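Local coordinates for probable dipeptidase (Pseudomonas aeruginosa, PDB 3B40), which probably hydrolyses dipeptides as a metal-dependent dipeptidase of the M19 membrane dipeptidase family, at residues A15-L18 / H19-I22; Q49-L52 / V53-G56; G368-D371 / V372-R376; T379-L382 / I383-Y387; G386-D389 / A390-A393. The protein carries 11 engineered substitutions. All blocks are in the same frame, centred on the assembly; numbering follows the deposited sequence.

Contact 1: residues A15-L18 / H19-I22; sequences AEEL and HERI. With CD (cadmium ion), chain B.
E17 and E20 share a cadmium ion, and both carboxylates chelate it with two oxygens. The closest bond is E17 OE2 to cadmium at 2.3 Å. The longest is E20 OE2 to cadmium at 2.5 Å. The two side chains lie side by side and point the same way, with their carboxylate planes 76° apart. E17 turns at its second torsion (chi2 -62°), which brings its carboxylate round to the ion beside the extended chain of E20.

R21 adds a positive group beside the two carboxylates, which would offset part of their charge. R21 NH2 bonds E17 OE1 at 3.0 Å, on the anti side of that oxygen and tilted from the carboxylate plane. A weaker salt bridge joins the same NH2 to E20 OE1. R21 NH2 also bonds E17 O at 2.8 Å, in the guanidinium plane.

This is the C-terminal end of helix 9-19, in a TIM-barrel family. A15 O and E16 O take helical bonds from H19 N and E20 N. L18 O then receives two donors, R21 N at 2.9 Å and I22 N at 2.8 Å.

The apolar contact is between L18 and I22. L18 CD1 meets I22 CG2 at 3.7 Å, and I22 CD1 sits above one face of the H19 ring, toward its rim. H19 NE2 bonds T379 OG1 of helix 375-385.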
loop_
_atom_site.group_PDB
_atom_site.type_symbol
_atom_site.label_atom_id
_atom_site.label_comp_id
_atom_site.label_asym_id
_atom_site.label_seq_id
_atom_site.Cartn_x
_atom_site.Cartn_y
_atom_site.Cartn_z
ATOM N N ALA A 15 0.499 -21.545 14.770
ATOM C CA ALA A 15 0.021 -20.388 13.999
ATOM C C ALA A 15 -1.516 -20.377 14.017
ATOM O O ALA A 15 -2.133 -19.341 14.261
ATOM C CB ALA A 15 0.530 -20.461 12.558
ATOM N N GLU A 16 -2.128 -21.535 13.773
ATOM C CA GLU A 16 -3.610 -21.628 13.751
ATOM C C GLU A 16 -4.223 -21.324 15.113
ATOM O O GLU A 16 -5.157 -20.529 15.214
ATOM C CB GLU A 16 -4.072 -22.985 13.188
ATOM C CG GLU A 16 -3.658 -23.162 11.723
ATOM C CD GLU A 16 -3.707 -24.601 11.261
ATOM O OE1 GLU A 16 -3.998 -25.512 12.089
ATOM O OE2 GLU A 16 -3.459 -24.812 10.058
ATOM N N GLU A 17 -3.652 -21.886 16.172
ATOM C CA GLU A 17 -4.144 -21.599 17.526
ATOM C C GLU A 17 -4.114 -20.116 17.843
ATOM O O GLU A 17 -5.060 -19.571 18.452
ATOM C CB GLU A 17 -3.359 -22.406 18.580
ATOM C CG GLU A 17 -3.717 -23.878 18.607
ATOM C CD GLU A 17 -5.203 -24.125 18.984
ATOM O OE1 GLU A 17 -5.766 -23.387 19.832
ATOM O OE2 GLU A 17 -5.825 -25.049 18.418
ATOM N N LEU A 18 -3.046 -19.440 17.413
ATOM C CA LEU A 18 -2.889 -18.005 17.698
ATOM C C LEU A 18 -3.944 -17.172 16.933
ATOM O O LEU A 18 -4.571 -16.245 17.492
ATOM C CB LEU A 18 -1.424 -17.563 17.425
ATOM C CG LEU A 18 -0.946 -16.137 17.774
ATOM C CD1 LEU A 18 -0.947 -15.841 19.309
ATOM C CD2 LEU A 18 0.420 -15.858 17.139
ATOM N N HIS A 19 -4.185 -17.540 15.679
ATOM C CA HIS A 19 -5.178 -16.833 14.870
ATOM C C HIS A 19 -6.628 -17.152 15.174
ATOM O O HIS A 19 -7.515 -16.491 14.620
ATOM C CB HIS A 19 -4.899 -16.986 13.385
ATOM C CG HIS A 19 -3.733 -16.178 12.920
ATOM N ND1 HIS A 19 -3.830 -14.832 12.634
ATOM C CD2 HIS A 19 -2.443 -16.518 12.706
ATOM C CE1 HIS A 19 -2.649 -14.383 12.247
ATOM N NE2 HIS A 19 -1.788 -15.384 12.284
ATOM N N GLU A 20 -6.871 -18.146 16.042
ATOM C CA GLU A 20 -8.180 -18.332 16.687
ATOM C C GLU A 20 -8.461 -17.199 17.667
ATOM O O GLU A 20 -9.621 -16.966 18.061
ATOM C CB GLU A 20 -8.182 -19.634 17.517
ATOM C CG GLU A 20 -8.352 -20.907 16.697
ATOM C CD GLU A 20 -8.259 -22.154 17.570
ATOM O OE1 GLU A 20 -8.330 -22.062 18.815
ATOM O OE2 GLU A 20 -8.117 -23.227 17.022
ATOM N N ARG A 21 -7.387 -16.525 18.087
ATOM C CA ARG A 21 -7.462 -15.594 19.200
ATOM C C ARG A 21 -7.098 -14.146 18.837
ATOM O O ARG A 21 -7.637 -13.239 19.433
ATOM C CB ARG A 21 -6.565 -16.060 20.348
ATOM C CG ARG A 21 -7.148 -17.263 21.104
ATOM C CD ARG A 21 -6.128 -18.025 21.953
ATOM N NE ARG A 21 -6.838 -19.177 22.525
ATOM C CZ ARG A 21 -7.012 -20.340 21.903
ATOM N NH1 ARG A 21 -7.738 -21.293 22.482
ATOM N NH2 ARG A 21 -6.456 -20.550 20.713
ATOM N N ILE A 22 -6.127 -13.943 17.950
ATOM C CA ILE A 22 -5.587 -12.569 17.719
ATOM C C ILE A 22 -6.279 -11.914 16.551
ATOM O O ILE A 22 -6.866 -12.613 15.713
ATOM C CB ILE A 22 -4.030 -12.519 17.531
ATOM C CG1 ILE A 22 -3.588 -13.161 16.193
ATOM C CG2 ILE A 22 -3.330 -13.124 18.733
ATOM C CD1 ILE A 22 -2.083 -12.855 15.792
HETATM CD CD CD B . -7.910 -24.375 19.244
#

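Contact 2: residues Q49-L52 / V53-G56; sequences QLDL and VKAG
D51 and K54 cross obliquely, and the lysine chain runs close along the carboxylate. K54 CG lies 3.3 Å from D51 OD1, and K54 CD lies 3.5 Å from D51 OD2. The lysine is extended until its last torsion (chi4 70°), where it bends and brings NZ back to D51. K54 NZ bonds D51 OD2 at 2.6 Å, through the syn lone pair. This salt bridge is buried, and K54 NZ has a second acidic partner in D45.

The other oxygen faces the backbone. K54 N bonds D51 OD1 at 2.7 Å and almost straight, at 167°. The oxygen is met nearly along its C-O axis. D51 is thus the N-cap of helix 52-58, and its side chain satisfies a first-turn amide while also pairing with the side chain of the same lysine. With chi1 at 48°, CG sits between the backbone N and the carbonyl carbon, which turns the carboxylate toward the helix start. V53 CB packs 3.4 Å from D51 OD1.

The helical bonds begin here, with A55 N to D51 O at 3.1 Å and G56 N to L52 O at 3.0 Å. L50, L52 and A55 all touch F131 of strand 131-138.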
loop_
_atom_site.group_PDB
_atom_site.type_symbol
_atom_site.label_atom_id
_atom_site.label_comp_id
_atom_site.label_asym_id
_atom_site.label_seq_id
_atom_site.Cartn_x
_atom_site.Cartn_y
_atom_site.Cartn_z
ATOM N N GLN A 49 -7.538 -11.551 -4.754
ATOM C CA GLN A 49 -6.753 -11.939 -3.594
ATOM C C GLN A 49 -7.506 -11.692 -2.296
ATOM O O GLN A 49 -7.024 -12.033 -1.238
ATOM C CB GLN A 49 -5.389 -11.257 -3.639
ATOM C CG GLN A 49 -4.521 -11.849 -4.726
ATOM C CD GLN A 49 -3.213 -11.083 -4.934
ATOM O OE1 GLN A 49 -3.220 -9.891 -5.200
ATOM N NE2 GLN A 49 -2.100 -11.784 -4.847
ATOM N N LEU A 50 -8.694 -11.103 -2.392
ATOM C CA LEU A 50 -9.551 -10.892 -1.240
ATOM C C LEU A 50 -11.034 -11.212 -1.548
ATOM O O LEU A 50 -11.623 -10.685 -2.506
ATOM C CB LEU A 50 -9.439 -9.447 -0.721
ATOM C CG LEU A 50 -10.512 -8.950 0.283
ATOM C CD1 LEU A 50 -10.442 -9.596 1.725
ATOM C CD2 LEU A 50 -10.594 -7.420 0.375
ATOM N N ASP A 51 -11.635 -11.999 -0.669
ATOM C CA ASP A 51 -13.109 -12.154 -0.609
ATOM C C ASP A 51 -13.482 -12.648 0.779
ATOM O O ASP A 51 -12.596 -12.917 1.575
ATOM C CB ASP A 51 -13.628 -13.093 -1.706
ATOM C CG ASP A 51 -12.841 -14.388 -1.784
ATOM O OD1 ASP A 51 -12.924 -15.208 -0.822
ATOM O OD2 ASP A 51 -12.167 -14.602 -2.830
ATOM N N LEU A 52 -14.779 -12.766 1.081
ATOM C CA LEU A 52 -15.168 -13.151 2.438
ATOM C C LEU A 52 -14.814 -14.606 2.780
ATOM O O LEU A 52 -14.543 -14.931 3.923
ATOM C CB LEU A 52 -16.638 -12.822 2.721
ATOM C CG LEU A 52 -17.075 -11.345 2.654
ATOM C CD1 LEU A 52 -18.601 -11.248 2.783
ATOM C CD2 LEU A 52 -16.404 -10.470 3.694
ATOM N N VAL A 53 -14.811 -15.465 1.768
ATOM C CA VAL A 53 -14.402 -16.865 1.909
ATOM C C VAL A 53 -12.917 -17.020 2.259
ATOM O O VAL A 53 -12.560 -17.707 3.238
ATOM C CB VAL A 53 -14.736 -17.681 0.625
ATOM C CG1 VAL A 53 -14.252 -19.150 0.766
ATOM C CG2 VAL A 53 -16.253 -17.645 0.345
ATOM N N LYS A 54 -12.043 -16.370 1.477
ATOM C CA LYS A 54 -10.596 -16.459 1.736
ATOM C C LYS A 54 -10.291 -15.878 3.121
ATOM O O LYS A 54 -9.523 -16.458 3.868
ATOM C CB LYS A 54 -9.773 -15.760 0.647
ATOM C CG LYS A 54 -9.829 -16.422 -0.737
ATOM C CD LYS A 54 -9.034 -15.610 -1.758
ATOM C CE LYS A 54 -8.995 -16.261 -3.111
ATOM N NZ LYS A 54 -10.356 -16.176 -3.716
ATOM N N ALA A 55 -10.946 -14.769 3.480
ATOM C CA ALA A 55 -10.668 -14.080 4.746
ATOM C C ALA A 55 -11.107 -14.870 5.953
ATOM O O ALA A 55 -10.409 -14.867 6.967
ATOM C CB ALA A 55 -11.290 -12.666 4.770
ATOM N N GLY A 56 -12.269 -15.529 5.845
ATOM C CA GLY A 56 -12.758 -16.433 6.886
ATOM C C GLY A 56 -11.827 -17.612 7.113
ATOM O O GLY A 56 -11.582 -18.000 8.248
#

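Contact 3: residues G368-D371 / V372-R376; sequences GWKD and VSEIR
D371 and S373 make the tight part of this turn. S373 OG bonds D371 OD1 at 2.7 Å, on the syn lone pair of that oxygen, and S373 N comes to its anti side at 2.9 Å. The bond from S373 N makes an Asx turn. The first torsion of D371 (chi1 66°) places CG between the backbone N and the carbonyl carbon, with OD1 turned forward over the turn. E374 N closes it on D371 O at 3.0 Å.

W369 packs its pyrrole side on I375: W369 NE1 lies 3.6 Å from I375 CG2, and E374 CB lies at the ring edge.

The side toward solvent is looser. E374 is extended and reaches across K370, and E374 OE1 accepts from K370 N at 3.0 Å, 35° out of the carboxylate plane. K370 NZ stays 4.1 Å from E374 OE2, too far for a salt bridge. The salt bridge of K370 NZ to D371 OD2 is long.

The turn leads into helix 375-385. W369 packs on L335 and L338 of helix 335-349, V372 on K54 and A55 of helix 52-58, and I375 on H19 of helix 9-19.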
loop_
_atom_site.group_PDB
_atom_site.type_symbol
_atom_site.label_atom_id
_atom_site.label_comp_id
_atom_site.label_asym_id
_atom_site.label_seq_id
_atom_site.Cartn_x
_atom_site.Cartn_y
_atom_site.Cartn_z
ATOM N N GLY A 368 4.258 -18.290 -0.900
ATOM C CA GLY A 368 3.868 -18.765 0.427
ATOM C C GLY A 368 2.764 -17.914 1.042
ATOM O O GLY A 368 2.201 -18.267 2.082
ATOM N N TRP A 369 2.454 -16.784 0.390
ATOM C CA TRP A 369 1.376 -15.857 0.810
ATOM C C TRP A 369 0.764 -15.202 -0.406
ATOM O O TRP A 369 1.138 -14.101 -0.770
ATOM C CB TRP A 369 1.894 -14.793 1.791
ATOM C CG TRP A 369 0.847 -13.844 2.375
ATOM C CD1 TRP A 369 -0.457 -14.136 2.661
ATOM C CD2 TRP A 369 1.042 -12.464 2.764
ATOM N NE1 TRP A 369 -1.094 -13.021 3.189
ATOM C CE2 TRP A 369 -0.184 -11.993 3.278
ATOM C CE3 TRP A 369 2.152 -11.583 2.736
ATOM C CZ2 TRP A 369 -0.344 -10.689 3.764
ATOM C CZ3 TRP A 369 1.996 -10.301 3.226
ATOM C CH2 TRP A 369 0.746 -9.856 3.729
ATOM N N LYS A 370 -0.217 -15.869 -0.998
ATOM C CA LYS A 370 -0.683 -15.488 -2.305
ATOM C C LYS A 370 -2.056 -14.852 -2.260
ATOM O O LYS A 370 -2.511 -14.272 -3.245
ATOM C CB LYS A 370 -0.660 -16.691 -3.246
ATOM C CG LYS A 370 -1.771 -17.720 -3.024
ATOM C CD LYS A 370 -1.608 -18.869 -4.007
ATOM C CE LYS A 370 -2.244 -20.131 -3.471
ATOM N NZ LYS A 370 -3.726 -20.145 -3.712
ATOM N N ASP A 371 -2.724 -15.001 -1.121
ATOM C CA ASP A 371 -3.990 -14.319 -0.884
ATOM C C ASP A 371 -4.300 -14.283 0.628
ATOM O O ASP A 371 -3.521 -14.792 1.449
ATOM C CB ASP A 371 -5.121 -14.936 -1.760
ATOM C CG ASP A 371 -5.448 -16.380 -1.382
ATOM O OD1 ASP A 371 -5.487 -16.706 -0.165
ATOM O OD2 ASP A 371 -5.659 -17.188 -2.312
ATOM N N VAL A 372 -5.417 -13.666 1.000
ATOM C CA VAL A 372 -5.693 -13.380 2.423
ATOM C C VAL A 372 -5.925 -14.643 3.237
ATOM O O VAL A 372 -5.888 -14.594 4.465
ATOM C CB VAL A 372 -6.884 -12.397 2.664
ATOM C CG1 VAL A 372 -6.533 -11.007 2.125
ATOM C CG2 VAL A 372 -8.179 -12.939 2.040
ATOM N N SER A 373 -6.166 -15.762 2.543
ATOM C CA SER A 373 -6.457 -17.021 3.226
ATOM C C SER A 373 -5.161 -17.610 3.788
ATOM O O SER A 373 -5.203 -18.527 4.628
ATOM C CB SER A 373 -7.150 -18.022 2.281
ATOM O OG SER A 373 -6.213 -18.687 1.464
ATOM N N GLU A 374 -4.025 -17.067 3.336
ATOM C CA GLU A 374 -2.673 -17.608 3.675
ATOM C C GLU A 374 -1.876 -16.783 4.729
ATOM O O GLU A 374 -0.674 -17.026 4.993
ATOM C CB GLU A 374 -1.867 -17.824 2.387
ATOM C CG GLU A 374 -2.347 -19.025 1.564
ATOM C CD GLU A 374 -1.450 -19.407 0.386
ATOM O OE1 GLU A 374 -0.527 -18.657 -0.000
ATOM O OE2 GLU A 374 -1.675 -20.503 -0.177
ATOM N N ILE A 375 -2.549 -15.847 5.388
ATOM C CA ILE A 375 -1.864 -15.012 6.413
ATOM C C ILE A 375 -1.141 -15.796 7.509
ATOM O O ILE A 375 -0.110 -15.353 8.022
ATOM C CB ILE A 375 -2.819 -13.962 7.057
ATOM C CG1 ILE A 375 -3.939 -14.638 7.879
ATOM C CG2 ILE A 375 -3.404 -13.049 5.960
ATOM C CD1 ILE A 375 -4.553 -13.706 8.979
ATOM N N ARG A 376 -1.662 -16.976 7.876
ATOM C CA ARG A 376 -1.057 -17.737 8.960
ATOM C C ARG A 376 0.309 -18.291 8.570
ATOM O O ARG A 376 1.106 -18.626 9.432
ATOM C CB ARG A 376 -2.009 -18.831 9.458
ATOM C CG ARG A 376 -3.353 -18.225 9.920
ATOM C CD ARG A 376 -4.397 -19.242 10.315
ATOM N NE ARG A 376 -4.723 -20.088 9.176
ATOM C CZ ARG A 376 -5.740 -20.929 9.127
ATOM N NH1 ARG A 376 -6.569 -21.057 10.170
ATOM N NH2 ARG A 376 -5.914 -21.649 8.042
#

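Contact 4: residues T379-L382 / I383-Y387; sequences TAEL and ITRGY
I383 sits one turn after T379, and I383 N bonds T379 O at 2.8 Å. I383 CD1 also touches T379 CG2 at 4.0 Å. The side chain then faces helix 9-19, where it packs on V11 and H14.

T384 bonds A380 O twice. Its N reaches the oxygen from one face of the carbonyl plane and its OG1 from the other, T384 OG1 to A380 O being 2.7 Å. The hydroxyl thus folds back on the helix, with OG1 beside the backbone N.

R385 meets E381 side-on. R385 NE bonds E381 OE2 at 3.0 Å through the anti lone pair, and R385 NH2 bonds the same oxygen at 3.2 Å. That oxygen lies in the guanidinium plane, but the two flat groups stand 88° apart. E381 is bent at chi2 (58°), and this swings its carboxylate toward R385. Both residues have further partners: Y7 OH bonds E381 OE1, and D340 and D343 of helix 335-349 form salt bridges with R385 NH1.

G386 turns the chain with a positive phi of 103°. G386 N bonds I383 O at 2.9 Å.

Y387 N bonds L382 O at 3.2 Å. Its ring lies against L382, whose CD2 sits over one face, 3.7 Å from Y387 CD1, in a CH-pi contact. The ring OH bonds D343.

The pair of backbone bonds and the glycine of positive phi form a Schellman motif, a common ending of an alpha helix, here of helix 375-385.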
loop_
_atom_site.group_PDB
_atom_site.type_symbol
_atom_site.label_atom_id
_atom_site.label_comp_id
_atom_site.label_asym_id
_atom_site.label_seq_id
_atom_site.Cartn_x
_atom_site.Cartn_y
_atom_site.Cartn_z
ATOM N N THR A 379 2.613 -15.770 9.765
ATOM C CA THR A 379 2.776 -16.063 11.189
ATOM C C THR A 379 3.695 -17.260 11.478
ATOM O O THR A 379 4.468 -17.243 12.432
ATOM C CB THR A 379 1.409 -16.228 11.883
ATOM O OG1 THR A 379 0.658 -15.021 11.697
ATOM C CG2 THR A 379 1.594 -16.481 13.378
ATOM N N ALA A 380 3.601 -18.297 10.654
ATOM C CA ALA A 380 4.469 -19.472 10.787
ATOM C C ALA A 380 5.959 -19.133 10.611
ATOM O O ALA A 380 6.813 -19.669 11.330
ATOM C CB ALA A 380 4.067 -20.524 9.795
ATOM N N GLU A 381 6.266 -18.279 9.633
ATOM C CA GLU A 381 7.650 -17.776 9.439
ATOM C C GLU A 381 8.106 -16.913 10.620
ATOM O O GLU A 381 9.253 -17.025 11.043
ATOM C CB GLU A 381 7.805 -17.027 8.119
ATOM C CG GLU A 381 9.256 -16.603 7.753
ATOM C CD GLU A 381 10.262 -17.746 7.655
ATOM O OE1 GLU A 381 9.873 -18.891 7.327
ATOM O OE2 GLU A 381 11.469 -17.492 7.900
ATOM N N LEU A 382 7.225 -16.034 11.113
ATOM C CA LEU A 382 7.473 -15.269 12.353
ATOM C C LEU A 382 7.743 -16.155 13.583
ATOM O O LEU A 382 8.725 -15.957 14.317
ATOM C CB LEU A 382 6.333 -14.287 12.638
ATOM C CG LEU A 382 6.168 -13.115 11.662
ATOM C CD1 LEU A 382 4.763 -12.469 11.790
ATOM C CD2 LEU A 382 7.321 -12.137 11.868
ATOM N N ILE A 383 6.884 -17.136 13.815
ATOM C CA ILE A 383 7.148 -18.120 14.885
ATOM C C ILE A 383 8.565 -18.730 14.737
ATOM O O ILE A 383 9.377 -18.725 15.665
ATOM C CB ILE A 383 6.064 -19.232 14.894
ATOM C CG1 ILE A 383 4.725 -18.659 15.371
ATOM C CG2 ILE A 383 6.473 -20.385 15.789
ATOM C CD1 ILE A 383 3.506 -19.530 15.020
ATOM N N THR A 384 8.863 -19.197 13.538
ATOM C CA THR A 384 10.128 -19.849 13.221
ATOM C C THR A 384 11.345 -18.955 13.546
ATOM O O THR A 384 12.387 -19.439 14.008
ATOM C CB THR A 384 10.094 -20.286 11.746
ATOM O OG1 THR A 384 9.016 -21.224 11.583
ATOM C CG2 THR A 384 11.407 -20.921 11.292
ATOM N N ARG A 385 11.207 -17.652 13.334
ATOM C CA ARG A 385 12.315 -16.753 13.626
ATOM C C ARG A 385 12.430 -16.349 15.070
ATOM O O ARG A 385 13.396 -15.684 15.437
ATOM C CB ARG A 385 12.248 -15.516 12.770
ATOM C CG ARG A 385 12.339 -15.903 11.361
ATOM C CD ARG A 385 13.283 -15.043 10.605
ATOM N NE ARG A 385 13.061 -15.323 9.209
ATOM C CZ ARG A 385 13.492 -14.566 8.225
ATOM N NH1 ARG A 385 14.160 -13.442 8.482
ATOM N NH2 ARG A 385 13.233 -14.930 7.000
ATOM N N GLY A 386 11.459 -16.727 15.886
ATOM C CA GLY A 386 11.539 -16.483 17.323
ATOM C C GLY A 386 10.719 -15.324 17.876
ATOM O O GLY A 386 10.919 -14.919 19.024
ATOM N N TYR A 387 9.793 -14.790 17.079
ATOM C CA TYR A 387 8.851 -13.782 17.588
ATOM C C TYR A 387 7.839 -14.398 18.578
ATOM O O TYR A 387 7.319 -15.501 18.347
ATOM C CB TYR A 387 8.109 -13.108 16.438
ATOM C CG TYR A 387 8.972 -12.165 15.628
ATOM C CD1 TYR A 387 9.747 -12.636 14.564
ATOM C CD2 TYR A 387 9.027 -10.804 15.936
ATOM C CE1 TYR A 387 10.529 -11.777 13.809
ATOM C CE2 TYR A 387 9.837 -9.924 15.194
ATOM C CZ TYR A 387 10.578 -10.426 14.135
ATOM O OH TYR A 387 11.387 -9.579 13.405
#

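Contact 5: residues G386-D389 / A390-A393; sequences GYSD and ADIA. With CA (calcium ion), chain E.
I392 runs along the loop end formed by Y387 and S388. I392 CB lies 3.6 Å from S388 O. I392 CG1 comes closer to that oxygen and also meets Y387 CB at 3.8 Å. I392 CD1, at the tip, lies 3.7 Å from Y387 O and stays near S388 O. CG1 is anti to the carbonyl carbon (chi1 -61°), and this lays the chain back over the start of the helix. The other branch, CG2, faces helices 9-19 and 375-385. The backbone is tied too: I392 N bonds S388 O at 2.9 Å, nearly straight.

S388 is the N-cap of helix 389-409. S388 OG accepts from D391 N at 3.1 Å. The first torsion (chi1 67°) holds OG between the backbone N and the carbonyl carbon, within reach of that amide. D391 CB lies at the edge of the Y387 ring, and the two side chains cross at about a right angle.

The carboxylate of D389 binds a calcium ion. D389 OD1 is about 2.8 Å from the calcium ion. D389 OD2 is modelled at 1.9 Å from it, short for calcium, so the details of this site are doubtful. A water binds the ion at 2.4 Å, and H14 of helix 9-19 is the other protein ligand. D389 O takes the next helical bond from A393 N.

The turn joins helix 375-385 to helix 389-409. I392 packs on T379, L382 and I383 of the first and on L18 of helix 9-19, while Y387 reaches I342 and V346 of helix 335-349.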
loop_
_atom_site.group_PDB
_atom_site.type_symbol
_atom_site.label_atom_id
_atom_site.label_comp_id
_atom_site.label_asym_id
_atom_site.label_seq_id
_atom_site.Cartn_x
_atom_site.Cartn_y
_atom_site.Cartn_z
ATOM N N GLY A 386 11.459 -16.727 15.886
ATOM C CA GLY A 386 11.539 -16.483 17.323
ATOM C C GLY A 386 10.719 -15.324 17.876
ATOM O O GLY A 386 10.919 -14.919 19.024
ATOM N N TYR A 387 9.793 -14.790 17.079
ATOM C CA TYR A 387 8.851 -13.782 17.588
ATOM C C TYR A 387 7.839 -14.398 18.578
ATOM O O TYR A 387 7.319 -15.501 18.347
ATOM C CB TYR A 387 8.109 -13.108 16.438
ATOM C CG TYR A 387 8.972 -12.165 15.628
ATOM C CD1 TYR A 387 9.747 -12.636 14.564
ATOM C CD2 TYR A 387 9.027 -10.804 15.936
ATOM C CE1 TYR A 387 10.529 -11.777 13.809
ATOM C CE2 TYR A 387 9.837 -9.924 15.194
ATOM C CZ TYR A 387 10.578 -10.426 14.135
ATOM O OH TYR A 387 11.387 -9.579 13.405
ATOM N N SER A 388 7.543 -13.663 19.646
ATOM C CA SER A 388 6.601 -14.123 20.638
ATOM C C SER A 388 5.200 -13.877 20.140
ATOM O O SER A 388 5.003 -13.122 19.203
ATOM C CB SER A 388 6.812 -13.394 21.948
ATOM O OG SER A 388 6.470 -12.029 21.794
ATOM N N ASP A 389 4.228 -14.517 20.775
ATOM C CA ASP A 389 2.824 -14.273 20.488
ATOM C C ASP A 389 2.433 -12.810 20.631
ATOM O O ASP A 389 1.780 -12.263 19.738
ATOM C CB ASP A 389 1.944 -15.158 21.362
ATOM C CG ASP A 389 2.025 -16.610 20.988
ATOM O OD1 ASP A 389 2.715 -16.993 19.992
ATOM O OD2 ASP A 389 1.361 -17.397 21.711
ATOM N N ALA A 390 2.884 -12.167 21.709
ATOM C CA ALA A 390 2.669 -10.726 21.915
ATOM C C ALA A 390 3.213 -9.879 20.756
ATOM O O ALA A 390 2.522 -8.966 20.280
ATOM C CB ALA A 390 3.295 -10.260 23.228
ATOM N N ASP A 391 4.442 -10.166 20.328
ATOM C CA ASP A 391 5.086 -9.423 19.229
ATOM C C ASP A 391 4.372 -9.629 17.910
ATOM O O ASP A 391 4.160 -8.671 17.161
ATOM C CB ASP A 391 6.559 -9.794 19.106
ATOM C CG ASP A 391 7.412 -9.159 20.221
ATOM O OD1 ASP A 391 6.857 -8.450 21.080
ATOM O OD2 ASP A 391 8.639 -9.350 20.222
ATOM N N ILE A 392 3.975 -10.869 17.640
ATOM C CA ILE A 392 3.158 -11.170 16.464
ATOM C C ILE A 392 1.800 -10.423 16.462
ATOM O O ILE A 392 1.373 -9.923 15.409
ATOM C CB ILE A 392 2.957 -12.690 16.291
ATOM C CG1 ILE A 392 4.313 -13.371 16.094
ATOM C CG2 ILE A 392 1.971 -12.982 15.114
ATOM C CD1 ILE A 392 4.290 -14.913 16.333
ATOM N N ALA A 393 1.138 -10.340 17.621
ATOM C CA ALA A 393 -0.103 -9.586 17.731
ATOM C C ALA A 393 0.103 -8.083 17.434
ATOM O O ALA A 393 -0.785 -7.418 16.857
ATOM C CB ALA A 393 -0.760 -9.791 19.111
HETATM CA CA CA E . 1.529 -19.214 21.324
HETATM O O HOH W 1 -0.786 -19.495 20.667
#

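In the fold
Contacts 1, 4 and 5 form one cluster where helices 9-19, 375-385 and 389-409 meet. Contacts 4 and 5 share G386 and Y387, the end of one helix and the approach to the next. Contact 5 is the surface one, and the rest are partly buried. Contacts 1 and 5 bind metals, far from the centre of the chain. Contacts 2 and 3 lie nearer the centre and touch each other through Q49 and V372. In both, an aspartate accepts from a backbone N, at an N-cap in contact 2 and in an Asx turn in contact 3. Contact 2 adds a buried salt bridge, contact 3 a long one. Contacts 3 and 4 sit at the start and end of helix 375-385.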